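Local structure of oxidoreductase (Azotobacter vinelandii, 7D5N) at residues I12-V17 and A87-T92; V112-L117 and G139-Y144. The protein probably catalyses the NAD-dependent oxidation of myo-inositol, as a homolog of inositol dehydrogenase, and holds NADH together with that polyol. All blocks are in the same frame, centred on the assembly; numbering follows the deposited sequence.

Contact 1. Residues I12-V17 and A87-T92; sequences IRWAMV and AVSVAT. With NAI (1,4-dihydronicotinamide adenine dinucleotide), chain D.
Val17 has the most surface buried across this contact, and both its branches and its backbone are used. Its CG1, anti to the backbone N (chi1 -177°), runs forward to the methyl CG2 of Thr92 and also comes up to the adenine, with 3.8 Å between Val17 CG1 and NAI C2A. Thr92 CG2 reaches the same base, 3.7 Å from NAI C5A, while the other branch of the valine, CG2, crosses Val88 CG2 at a slant. The backbone of Val17 is bonded through both its N and its O: the N gives a bond to Ser89 O, and Val17 O takes the nearly straight one from Ala91 N at 2.8 Å. These belong to the parallel ladder between strands 12-16 and 87-91, which are neighbours in the Rossmann sheet that binds NADH; their directions differ by 20°. Past the end of the ladder Thr92 O comes within 3.2 Å of NAI O3D, and the carbonyl is held by His97.

Ala87 opens the ladder at the other end. Its N bonds to Arg13 O, its O accepts from Ala15 N, and its methyl packs 3.7 Å from Ile12 CG2.

Ser89 lies on the same face as Trp14 and Met16. Trp14 NE1 donates to Ser89 OG across 2.9 Å, the oxygen sitting at the ring edge only 2° out of plane, though the bond is bent at the hydrogen. A second bond ties this hydroxyl to Tyr337.

Contact 2. Residues V112-L117 and G139-Y144; sequences VCEKPL and GVTYGY. With NAI (1,4-dihydronicotinamide adenine dinucleotide), chain D; INS (1,2,3,4,5,6-hexahydroxy-cyclohexane), chain E.
Gly139 O accepts the N-H of Cys113 at 2.8 Å and so starts the short parallel pairing of strands 110-113 and 138-140. Val140 follows on the face that carries Cys113; its CG1 lies against Cys113 O and reaches Lys115 CB, while CG2 only just meets Leu117 CD1.

Thr141 has the largest share of the contact. A weak bond joins its N to Cys113 O, and its methyl CG2 crosses Val112 CG1 at about a right angle, 3.5 Å away. Thr141 OG1, set between the backbone N and the carbonyl carbon (chi1 43°), donates to Glu114 OE1 at 2.8 Å from well above the carboxylate plane. Lys115 N meets the anti lone pair of the same oxygen, and NAI N7N, the carboxamide nitrogen, gives Glu114 OE1 a third bond, 3.0 Å long and nearly straight at 174°. His29 holds OE2, so both carboxylate oxygens are engaged. With an alanine in place of Glu114, the Thr141 hydroxyl, Lys115 N and NAI N7N would probably be left without their common acceptor OE1, and His29 without OE2, so that the carboxamide would be less firmly oriented. Thr141 O takes another bond from NAI N7N, 2.8 Å long.

The ring of Tyr142 meets Lys115 CB obliquely through CE1 at 3.9 Å and stacks on Tyr212. The bent lysine chain goes on past the carboxamide to place Lys115 NZ 2.8 Å from INS O4, with Asp205 O as a further partner. Beyond Gly143, Tyr144 gives its OH to INS O3, an oxygen in the plane of the ring. Nicotinamide and polyol are thus met by the loops after two neighbouring strands of a beta-alpha-beta unit, consistent with the active-site end of the Rossmann domain in the Gfo/Idh/MocA family.

Contacts 1 and 2 follow one another along the chain, with centres about 12 Å apart, and belong to a single five-stranded parallel sheet ordered 39-45, 12-16, 87-91, 110-113, 138-140. Strands 87-91 and 110-113 are adjacent, so the two join directly: Val88 O and Val112 N lie 2.9 Å apart, Val90 N and Val112 O 2.8 Å, both probable hydrogen bonds. Helix 97-106 links these middle strands, and helix 121-133 completes the next crossover. Both contacts end at one NADH molecule: residues 12-17 and 87-92 reach its adenine and, through Ala91 and Thr92, its nicotinamide ribose, while residues 112-117 and 139-144 hold the nicotinamide beside myo-inositol.

Contact 1. Residues I12-V17 and A87-T92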
ATOM      1  N   ILE B  12     -36.896  14.163 -15.035  1.00 23.51           N
ATOM      2  CA  ILE B  12     -36.674  15.402 -15.835  1.00 24.42           C
ATOM      3  C   ILE B  12     -36.515  14.988 -17.298  1.00 25.12           C
ATOM      4  O   ILE B  12     -35.734  14.062 -17.580  1.00 24.82           O
ATOM      5  CB  ILE B  12     -35.447  16.205 -15.347  1.00 25.27           C
ATOM      6  CG1 ILE B  12     -35.538  16.608 -13.874  1.00 27.02           C
ATOM      7  CG2 ILE B  12     -35.184  17.418 -16.228  1.00 25.56           C
ATOM      8  CD1 ILE B  12     -36.687  17.534 -13.542  1.00 28.15           C
ATOM      9  N   ARG B  13     -37.223  15.663 -18.202  1.00 24.12           N
ATOM     10  CA  ARG B  13     -37.111  15.392 -19.654  1.00 24.14           C
ATOM     11  C   ARG B  13     -35.788  15.992 -20.126  1.00 22.00           C
ATOM     12  O   ARG B  13     -35.599  17.207 -19.951  1.00 20.96           O
ATOM     13  CB  ARG B  13     -38.337  15.963 -20.373  1.00 25.59           C
ATOM     14  CG  ARG B  13     -39.631  15.232 -20.040  1.00 27.39           C
ATOM     15  CD  ARG B  13     -40.807  15.646 -20.929  1.00 28.19           C
ATOM     16  NE  ARG B  13     -41.056  17.080 -20.890  1.00 29.64           N
ATOM     17  CZ  ARG B  13     -41.794  17.725 -19.983  1.00 30.58           C
ATOM     18  NH1 ARG B  13     -42.405  17.073 -19.006  1.00 29.73           N
ATOM     19  NH2 ARG B  13     -41.912  19.041 -20.056  1.00 32.10           N
ATOM     20  N   TRP B  14     -34.904  15.170 -20.696  1.00 20.61           N
ATOM     21  CA  TRP B  14     -33.456  15.478 -20.760  1.00 20.79           C
ATOM     22  C   TRP B  14     -32.871  15.186 -22.145  1.00 20.79           C
ATOM     23  O   TRP B  14     -33.311  14.224 -22.801  1.00 20.42           O
ATOM     24  CB  TRP B  14     -32.759  14.674 -19.656  1.00 21.51           C
ATOM     25  CG  TRP B  14     -31.286  14.893 -19.513  1.00 20.67           C
ATOM     26  CD1 TRP B  14     -30.646  16.047 -19.180  1.00 21.70           C
ATOM     27  CD2 TRP B  14     -30.275  13.873 -19.574  1.00 21.38           C
ATOM     28  NE1 TRP B  14     -29.296  15.826 -19.083  1.00 22.45           N
ATOM     29  CE2 TRP B  14     -29.038  14.499 -19.315  1.00 21.42           C
ATOM     30  CE3 TRP B  14     -30.298  12.500 -19.854  1.00 22.07           C
ATOM     31  CZ2 TRP B  14     -27.828  13.805 -19.359  1.00 20.62           C
ATOM     32  CZ3 TRP B  14     -29.108  11.807 -19.878  1.00 21.33           C
ATOM     33  CH2 TRP B  14     -27.891  12.457 -19.638  1.00 21.95           C
ATOM     34  N   ALA B  15     -31.907  16.013 -22.540  1.00 19.75           N
ATOM     35  CA  ALA B  15     -31.068  15.842 -23.742  1.00 19.88           C
ATOM     36  C   ALA B  15     -29.596  15.961 -23.359  1.00 20.32           C
ATOM     37  O   ALA B  15     -29.268  16.503 -22.275  1.00 21.43           O
ATOM     38  CB  ALA B  15     -31.413  16.878 -24.791  1.00 18.23           C
ATOM     39  N   MET B  16     -28.732  15.547 -24.270  1.00 20.95           N
ATOM     40  CA  MET B  16     -27.304  15.908 -24.232  1.00 22.94           C
ATOM     41  C   MET B  16     -26.926  16.604 -25.532  1.00 22.75           C
ATOM     42  O   MET B  16     -27.482  16.258 -26.593  1.00 25.17           O
ATOM     43  CB  MET B  16     -26.423  14.674 -24.053  1.00 23.26           C
ATOM     44  CG  MET B  16     -26.614  14.012 -22.706  1.00 25.42           C
ATOM     45  SD  MET B  16     -25.502  12.598 -22.591  1.00 27.53           S
ATOM     46  CE  MET B  16     -23.917  13.407 -22.548  1.00 28.39           C
ATOM     47  N   VAL B  17     -26.015  17.549 -25.438  1.00 19.81           N
ATOM     48  CA  VAL B  17     -25.223  18.012 -26.598  1.00 20.53           C
ATOM     49  C   VAL B  17     -23.813  17.470 -26.387  1.00 21.48           C
ATOM     50  O   VAL B  17     -23.261  17.675 -25.280  1.00 22.69           O
ATOM     51  CB  VAL B  17     -25.270  19.540 -26.725  1.00 19.95           C
ATOM     52  CG1 VAL B  17     -24.506  20.003 -27.956  1.00 21.57           C
ATOM     53  CG2 VAL B  17     -26.709  20.040 -26.766  1.00 20.23           C
ATOM     54  N   ALA B  87     -34.250  20.140 -19.571  1.00 24.56           N
ATOM     55  CA  ALA B  87     -32.842  20.277 -19.150  1.00 24.39           C
ATOM     56  C   ALA B  87     -31.922  19.651 -20.192  1.00 23.50           C
ATOM     57  O   ALA B  87     -32.351  18.713 -20.885  1.00 23.68           O
ATOM     58  CB  ALA B  87     -32.676  19.624 -17.806  1.00 24.74           C
ATOM     59  N   VAL B  88     -30.695  20.142 -20.274  1.00 22.27           N
ATOM     60  CA  VAL B  88     -29.690  19.599 -21.225  1.00 22.14           C
ATOM     61  C   VAL B  88     -28.353  19.485 -20.494  1.00 21.86           C
ATOM     62  O   VAL B  88     -28.022  20.376 -19.690  1.00 20.20           O
ATOM     63  CB  VAL B  88     -29.599  20.464 -22.495  1.00 22.64           C
ATOM     64  CG1 VAL B  88     -29.231  21.906 -22.188  1.00 24.51           C
ATOM     65  CG2 VAL B  88     -28.662  19.884 -23.534  1.00 23.77           C
ATOM     66  N   SER B  89     -27.612  18.422 -20.779  1.00 19.88           N
ATOM     67  CA  SER B  89     -26.207  18.271 -20.351  1.00 19.27           C
ATOM     68  C   SER B  89     -25.299  18.565 -21.540  1.00 20.24           C
ATOM     69  O   SER B  89     -25.528  18.016 -22.648  1.00 19.54           O
ATOM     70  CB  SER B  89     -25.935  16.931 -19.746  1.00 18.99           C
ATOM     71  OG  SER B  89     -26.659  16.757 -18.528  1.00 17.75           O
ATOM     72  N   VAL B  90     -24.302  19.408 -21.304  1.00 19.04           N
ATOM     73  CA  VAL B  90     -23.377  19.889 -22.354  1.00 20.29           C
ATOM     74  C   VAL B  90     -22.042  19.192 -22.122  1.00 21.63           C
ATOM     75  O   VAL B  90     -21.359  19.529 -21.122  1.00 24.55           O
ATOM     76  CB  VAL B  90     -23.262  21.418 -22.324  1.00 20.89           C
ATOM     77  CG1 VAL B  90     -22.309  21.920 -23.393  1.00 20.99           C
ATOM     78  CG2 VAL B  90     -24.625  22.083 -22.455  1.00 22.05           C
ATOM     79  N   ALA B  91     -21.707  18.259 -23.012  1.00 21.70           N
ATOM     80  CA  ALA B  91     -20.509  17.395 -22.941  1.00 22.00           C
ATOM     81  C   ALA B  91     -19.663  17.583 -24.202  1.00 23.10           C
ATOM     82  O   ALA B  91     -18.957  16.647 -24.603  1.00 23.51           O
ATOM     83  CB  ALA B  91     -20.931  15.963 -22.744  1.00 22.71           C
ATOM     84  N   THR B  92     -19.676  18.788 -24.771  1.00 23.07           N
ATOM     85  CA  THR B  92     -18.854  19.122 -25.966  1.00 23.44           C
ATOM     86  C   THR B  92     -17.468  19.583 -25.535  1.00 23.04           C
ATOM     87  O   THR B  92     -17.227  19.808 -24.354  1.00 23.55           O
ATOM     88  CB  THR B  92     -19.539  20.218 -26.776  1.00 24.64           C
ATOM     89  OG1 THR B  92     -19.702  21.319 -25.877  1.00 22.68           O
ATOM     90  CG2 THR B  92     -20.854  19.754 -27.364  1.00 23.37           C
TER
HETATM   91  PA  NAI D 501     -14.285  13.946 -26.620  1.00 21.70           P
HETATM   92  O1A NAI D 501     -13.447  14.574 -27.648  1.00 20.94           O
HETATM   93  O2A NAI D 501     -13.987  12.589 -26.161  1.00 22.00           O
HETATM   94  O5B NAI D 501     -15.827  13.962 -27.111  1.00 22.55           O
HETATM   95  C5B NAI D 501     -16.451  15.125 -27.641  1.00 20.71           C
HETATM   96  C4B NAI D 501     -17.842  14.685 -28.086  1.00 21.26           C
HETATM   97  O4B NAI D 501     -18.682  15.792 -28.382  1.00 21.91           O
HETATM   98  C3B NAI D 501     -17.814  13.830 -29.346  1.00 21.47           C
HETATM   99  O3B NAI D 501     -18.893  12.891 -29.277  1.00 22.07           O
HETATM  100  C2B NAI D 501     -18.057  14.809 -30.454  1.00 21.81           C
HETATM  101  O2B NAI D 501     -18.636  14.226 -31.625  1.00 21.06           O
HETATM  102  C1B NAI D 501     -19.066  15.680 -29.754  1.00 21.63           C
HETATM  103  N9A NAI D 501     -19.113  17.046 -30.220  1.00 22.17           N
HETATM  104  C8A NAI D 501     -18.098  17.876 -30.479  1.00 22.05           C
HETATM  105  N7A NAI D 501     -18.595  19.086 -30.851  1.00 23.09           N
HETATM  106  C5A NAI D 501     -19.929  18.988 -30.851  1.00 22.20           C
HETATM  107  C6A NAI D 501     -21.037  19.883 -31.148  1.00 22.18           C
HETATM  108  N6A NAI D 501     -20.792  21.139 -31.529  1.00 21.84           N
HETATM  109  N1A NAI D 501     -22.284  19.403 -31.029  1.00 22.57           N
HETATM  110  C2A NAI D 501     -22.519  18.136 -30.609  1.00 23.21           C
HETATM  111  N3A NAI D 501     -21.531  17.250 -30.339  1.00 22.38           N
HETATM  112  C4A NAI D 501     -20.260  17.647 -30.427  1.00 21.76           C
HETATM  113  O3  NAI D 501     -14.273  14.940 -25.376  1.00 20.56           O
HETATM  114  PN  NAI D 501     -14.443  14.434 -23.862  1.00 21.46           P
HETATM  115  O1N NAI D 501     -13.109  13.962 -23.368  1.00 21.74           O
HETATM  116  O2N NAI D 501     -15.613  13.573 -23.710  1.00 20.15           O
HETATM  117  O5D NAI D 501     -14.733  15.823 -23.146  1.00 19.62           O
HETATM  118  C5D NAI D 501     -15.951  16.530 -23.312  1.00 20.72           C
HETATM  119  C4D NAI D 501     -16.120  17.589 -22.254  1.00 21.15           C
HETATM  120  O4D NAI D 501     -16.194  16.924 -20.979  1.00 21.07           O
HETATM  121  C3D NAI D 501     -14.964  18.550 -22.163  1.00 21.20           C
HETATM  122  O3D NAI D 501     -15.443  19.790 -21.706  1.00 21.89           O
HETATM  123  C2D NAI D 501     -14.095  18.020 -21.043  1.00 21.31           C
HETATM  124  O2D NAI D 501     -13.441  19.039 -20.289  1.00 21.51           O
HETATM  125  C1D NAI D 501     -15.126  17.374 -20.152  1.00 21.34           C
HETATM  126  N1N NAI D 501     -14.645  16.262 -19.352  1.00 21.16           N
HETATM  127  C2N NAI D 501     -14.962  16.266 -18.054  1.00 21.35           C
HETATM  128  C3N NAI D 501     -14.570  15.254 -17.207  1.00 19.82           C
HETATM  129  C7N NAI D 501     -14.978  15.285 -15.777  1.00 21.56           C
HETATM  130  O7N NAI D 501     -14.423  14.524 -15.002  1.00 21.66           O
HETATM  131  N7N NAI D 501     -15.992  16.069 -15.427  1.00 20.25           N
HETATM  132  C4N NAI D 501     -13.802  14.063 -17.711  1.00 20.50           C
HETATM  133  C5N NAI D 501     -13.531  14.165 -19.140  1.00 19.79           C
HETATM  134  C6N NAI D 501     -13.975  15.240 -19.890  1.00 21.40           C

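Contact 2. Residues V112-L117 and G139-Y144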
ATOM      1  N   VAL B 112     -26.761  21.188 -17.199  1.00 21.41           N
ATOM      2  CA  VAL B 112     -25.569  20.587 -16.554  1.00 21.47           C
ATOM      3  C   VAL B 112     -24.421  20.785 -17.540  1.00 21.91           C
ATOM      4  O   VAL B 112     -24.468  20.225 -18.665  1.00 21.97           O
ATOM      5  CB  VAL B 112     -25.788  19.117 -16.175  1.00 20.20           C
ATOM      6  CG1 VAL B 112     -24.514  18.531 -15.585  1.00 21.15           C
ATOM      7  CG2 VAL B 112     -26.954  18.940 -15.206  1.00 20.38           C
ATOM      8  N   CYS B 113     -23.479  21.655 -17.199  1.00 21.07           N
ATOM      9  CA  CYS B 113     -22.378  21.983 -18.125  1.00 23.21           C
ATOM     10  C   CYS B 113     -21.115  21.253 -17.674  1.00 22.99           C
ATOM     11  O   CYS B 113     -20.818  21.224 -16.463  1.00 23.17           O
ATOM     12  CB  CYS B 113     -22.130  23.477 -18.253  1.00 24.30           C
ATOM     13  SG  CYS B 113     -20.973  23.860 -19.596  1.00 27.45           S
ATOM     14  N   GLU B 114     -20.367  20.721 -18.626  1.00 22.64           N
ATOM     15  CA  GLU B 114     -19.060  20.115 -18.300  1.00 24.67           C
ATOM     16  C   GLU B 114     -18.085  21.213 -17.872  1.00 26.44           C
ATOM     17  O   GLU B 114     -18.208  22.375 -18.339  1.00 23.94           O
ATOM     18  CB  GLU B 114     -18.512  19.322 -19.480  1.00 25.63           C
ATOM     19  CG  GLU B 114     -18.760  17.840 -19.347  1.00 26.75           C
ATOM     20  CD  GLU B 114     -18.072  17.179 -18.162  1.00 28.58           C
ATOM     21  OE1 GLU B 114     -17.440  17.889 -17.334  1.00 28.82           O
ATOM     22  OE2 GLU B 114     -18.167  15.953 -18.071  1.00 29.32           O
ATOM     23  N   LYS B 115     -17.157  20.840 -16.995  1.00 26.01           N
ATOM     24  CA  LYS B 115     -15.997  21.676 -16.611  1.00 29.44           C
ATOM     25  C   LYS B 115     -14.987  21.637 -17.755  1.00 30.63           C
ATOM     26  O   LYS B 115     -14.917  20.651 -18.485  1.00 30.01           O
ATOM     27  CB  LYS B 115     -15.386  21.121 -15.321  1.00 32.00           C
ATOM     28  CG  LYS B 115     -15.099  19.625 -15.378  1.00 32.77           C
ATOM     29  CD  LYS B 115     -13.689  19.264 -15.055  1.00 36.86           C
ATOM     30  CE  LYS B 115     -12.650  19.914 -15.939  1.00 35.85           C
ATOM     31  NZ  LYS B 115     -12.225  18.994 -17.019  1.00 37.67           N
ATOM     32  N   PRO B 116     -14.141  22.675 -17.946  1.00 32.68           N
ATOM     33  CA  PRO B 116     -14.299  23.978 -17.293  1.00 32.35           C
ATOM     34  C   PRO B 116     -15.490  24.716 -17.916  1.00 30.87           C
ATOM     35  O   PRO B 116     -15.762  24.452 -19.080  1.00 30.41           O
ATOM     36  CB  PRO B 116     -12.970  24.686 -17.600  1.00 33.81           C
ATOM     37  CG  PRO B 116     -12.518  24.062 -18.909  1.00 34.06           C
ATOM     38  CD  PRO B 116     -12.942  22.612 -18.797  1.00 32.86           C
ATOM     39  N   LEU B 117     -16.187  25.560 -17.147  1.00 28.69           N
ATOM     40  CA  LEU B 117     -17.466  26.182 -17.588  1.00 29.88           C
ATOM     41  C   LEU B 117     -17.233  26.884 -18.931  1.00 29.47           C
ATOM     42  O   LEU B 117     -18.001  26.654 -19.855  1.00 30.78           O
ATOM     43  CB  LEU B 117     -17.975  27.170 -16.533  1.00 28.69           C
ATOM     44  CG  LEU B 117     -19.343  27.789 -16.823  1.00 30.60           C
ATOM     45  CD1 LEU B 117     -20.441  26.746 -16.847  1.00 31.40           C
ATOM     46  CD2 LEU B 117     -19.684  28.858 -15.799  1.00 31.44           C
ATOM     47  N   GLY B 139     -25.812  23.043 -13.190  1.00 25.03           N
ATOM     48  CA  GLY B 139     -24.883  22.126 -12.515  1.00 22.66           C
ATOM     49  C   GLY B 139     -23.575  22.089 -13.263  1.00 21.85           C
ATOM     50  O   GLY B 139     -23.574  22.340 -14.485  1.00 21.04           O
ATOM     51  N   VAL B 140     -22.479  21.819 -12.565  1.00 21.12           N
ATOM     52  CA  VAL B 140     -21.160  21.575 -13.211  1.00 21.35           C
ATOM     53  C   VAL B 140     -20.643  20.215 -12.738  1.00 20.63           C
ATOM     54  O   VAL B 140     -20.733  19.922 -11.544  1.00 18.98           O
ATOM     55  CB  VAL B 140     -20.177  22.718 -12.921  1.00 21.66           C
ATOM     56  CG1 VAL B 140     -18.835  22.513 -13.597  1.00 23.70           C
ATOM     57  CG2 VAL B 140     -20.775  24.052 -13.336  1.00 22.16           C
ATOM     58  N   THR B 141     -20.130  19.403 -13.660  1.00 19.80           N
ATOM     59  CA  THR B 141     -19.772  17.994 -13.365  1.00 20.28           C
ATOM     60  C   THR B 141     -18.364  17.918 -12.760  1.00 19.89           C
ATOM     61  O   THR B 141     -17.484  17.231 -13.313  1.00 19.53           O
ATOM     62  CB  THR B 141     -20.103  17.091 -14.558  1.00 19.63           C
ATOM     63  OG1 THR B 141     -19.718  17.710 -15.780  1.00 20.42           O
ATOM     64  CG2 THR B 141     -21.584  16.793 -14.608  1.00 22.14           C
ATOM     65  N   TYR B 142     -18.171  18.553 -11.605  1.00 19.47           N
ATOM     66  CA  TYR B 142     -17.019  18.268 -10.713  1.00 19.39           C
ATOM     67  C   TYR B 142     -17.337  16.941 -10.011  1.00 17.22           C
ATOM     68  O   TYR B 142     -17.644  16.941  -8.831  1.00 17.88           O
ATOM     69  CB  TYR B 142     -16.756  19.435  -9.761  1.00 19.00           C
ATOM     70  CG  TYR B 142     -16.157  20.664 -10.401  1.00 20.36           C
ATOM     71  CD1 TYR B 142     -14.923  20.612 -11.030  1.00 21.53           C
ATOM     72  CD2 TYR B 142     -16.816  21.882 -10.376  1.00 20.95           C
ATOM     73  CE1 TYR B 142     -14.351  21.732 -11.612  1.00 21.37           C
ATOM     74  CE2 TYR B 142     -16.262  23.011 -10.952  1.00 21.79           C
ATOM     75  CZ  TYR B 142     -15.026  22.938 -11.567  1.00 21.69           C
ATOM     76  OH  TYR B 142     -14.506  24.064 -12.128  1.00 23.02           O
ATOM     77  N   GLY B 143     -17.310  15.844 -10.772  1.00 15.92           N
ATOM     78  CA  GLY B 143     -17.902  14.548 -10.388  1.00 15.79           C
ATOM     79  C   GLY B 143     -17.304  13.964  -9.117  1.00 15.82           C
ATOM     80  O   GLY B 143     -18.036  13.283  -8.357  1.00 15.40           O
ATOM     81  N   TYR B 144     -16.021  14.205  -8.862  1.00 16.07           N
ATOM     82  CA  TYR B 144     -15.316  13.598  -7.706  1.00 16.24           C
ATOM     83  C   TYR B 144     -15.959  14.101  -6.409  1.00 16.89           C
ATOM     84  O   TYR B 144     -15.864  13.413  -5.380  1.00 16.24           O
ATOM     85  CB  TYR B 144     -13.819  13.884  -7.794  1.00 16.67           C
ATOM     86  CG  TYR B 144     -13.200  13.394  -9.077  1.00 15.65           C
ATOM     87  CD1 TYR B 144     -12.862  12.060  -9.263  1.00 16.33           C
ATOM     88  CD2 TYR B 144     -12.967  14.272 -10.119  1.00 15.97           C
ATOM     89  CE1 TYR B 144     -12.323  11.610 -10.457  1.00 16.30           C
ATOM     90  CE2 TYR B 144     -12.446  13.837 -11.324  1.00 16.88           C
ATOM     91  CZ  TYR B 144     -12.114  12.501 -11.491  1.00 16.62           C
ATOM     92  OH  TYR B 144     -11.575  12.074 -12.666  1.00 17.49           O
TER
HETATM   93  PA  NAI D 501     -14.285  13.946 -26.620  1.00 21.70           P
HETATM   94  O1A NAI D 501     -13.447  14.574 -27.648  1.00 20.94           O
HETATM   95  O2A NAI D 501     -13.987  12.589 -26.161  1.00 22.00           O
HETATM   96  O5B NAI D 501     -15.827  13.962 -27.111  1.00 22.55           O
HETATM   97  C5B NAI D 501     -16.451  15.125 -27.641  1.00 20.71           C
HETATM   98  C4B NAI D 501     -17.842  14.685 -28.086  1.00 21.26           C
HETATM   99  O4B NAI D 501     -18.682  15.792 -28.382  1.00 21.91           O
HETATM  100  C3B NAI D 501     -17.814  13.830 -29.346  1.00 21.47           C
HETATM  101  O3B NAI D 501     -18.893  12.891 -29.277  1.00 22.07           O
HETATM  102  C2B NAI D 501     -18.057  14.809 -30.454  1.00 21.81           C
HETATM  103  O2B NAI D 501     -18.636  14.226 -31.625  1.00 21.06           O
HETATM  104  C1B NAI D 501     -19.066  15.680 -29.754  1.00 21.63           C
HETATM  105  N9A NAI D 501     -19.113  17.046 -30.220  1.00 22.17           N
HETATM  106  C8A NAI D 501     -18.098  17.876 -30.479  1.00 22.05           C
HETATM  107  N7A NAI D 501     -18.595  19.086 -30.851  1.00 23.09           N
HETATM  108  C5A NAI D 501     -19.929  18.988 -30.851  1.00 22.20           C
HETATM  109  C6A NAI D 501     -21.037  19.883 -31.148  1.00 22.18           C
HETATM  110  N6A NAI D 501     -20.792  21.139 -31.529  1.00 21.84           N
HETATM  111  N1A NAI D 501     -22.284  19.403 -31.029  1.00 22.57           N
HETATM  112  C2A NAI D 501     -22.519  18.136 -30.609  1.00 23.21           C
HETATM  113  N3A NAI D 501     -21.531  17.250 -30.339  1.00 22.38           N
HETATM  114  C4A NAI D 501     -20.260  17.647 -30.427  1.00 21.76           C
HETATM  115  O3  NAI D 501     -14.273  14.940 -25.376  1.00 20.56           O
HETATM  116  PN  NAI D 501     -14.443  14.434 -23.862  1.00 21.46           P
HETATM  117  O1N NAI D 501     -13.109  13.962 -23.368  1.00 21.74           O
HETATM  118  O2N NAI D 501     -15.613  13.573 -23.710  1.00 20.15           O
HETATM  119  O5D NAI D 501     -14.733  15.823 -23.146  1.00 19.62           O
HETATM  120  C5D NAI D 501     -15.951  16.530 -23.312  1.00 20.72           C
HETATM  121  C4D NAI D 501     -16.120  17.589 -22.254  1.00 21.15           C
HETATM  122  O4D NAI D 501     -16.194  16.924 -20.979  1.00 21.07           O
HETATM  123  C3D NAI D 501     -14.964  18.550 -22.163  1.00 21.20           C
HETATM  124  O3D NAI D 501     -15.443  19.790 -21.706  1.00 21.89           O
HETATM  125  C2D NAI D 501     -14.095  18.020 -21.043  1.00 21.31           C
HETATM  126  O2D NAI D 501     -13.441  19.039 -20.289  1.00 21.51           O
HETATM  127  C1D NAI D 501     -15.126  17.374 -20.152  1.00 21.34           C
HETATM  128  N1N NAI D 501     -14.645  16.262 -19.352  1.00 21.16           N
HETATM  129  C2N NAI D 501     -14.962  16.266 -18.054  1.00 21.35           C
HETATM  130  C3N NAI D 501     -14.570  15.254 -17.207  1.00 19.82           C
HETATM  131  C7N NAI D 501     -14.978  15.285 -15.777  1.00 21.56           C
HETATM  132  O7N NAI D 501     -14.423  14.524 -15.002  1.00 21.66           O
HETATM  133  N7N NAI D 501     -15.992  16.069 -15.427  1.00 20.25           N
HETATM  134  C4N NAI D 501     -13.802  14.063 -17.711  1.00 20.50           C
HETATM  135  C5N NAI D 501     -13.531  14.165 -19.140  1.00 19.79           C
HETATM  136  C6N NAI D 501     -13.975  15.240 -19.890  1.00 21.40           C
HETATM  137  C1  INS E 502      -9.100  13.515 -17.427  1.00 24.39           C
HETATM  138  C2  INS E 502     -10.034  13.076 -16.325  1.00 23.19           C
HETATM  139  C3  INS E 502     -10.669  14.277 -15.638  1.00 24.48           C
HETATM  140  C4  INS E 502     -11.335  15.196 -16.658  1.00 23.82           C
HETATM  141  C5  INS E 502     -10.440  15.537 -17.837  1.00 24.50           C
HETATM  142  C6  INS E 502      -9.895  14.281 -18.471  1.00 25.15           C
HETATM  143  O1  INS E 502      -8.460  12.364 -17.985  1.00 26.14           O
HETATM  144  O2  INS E 502     -11.078  12.276 -16.896  1.00 25.73           O
HETATM  145  O3  INS E 502     -11.640  13.794 -14.685  1.00 22.49           O
HETATM  146  O4  INS E 502     -11.776  16.405 -16.075  1.00 23.54           O
HETATM  147  O5  INS E 502     -11.178  16.262 -18.819  1.00 25.09           O
HETATM  148  O6  INS E 502      -9.096  14.677 -19.558  1.00 27.05           O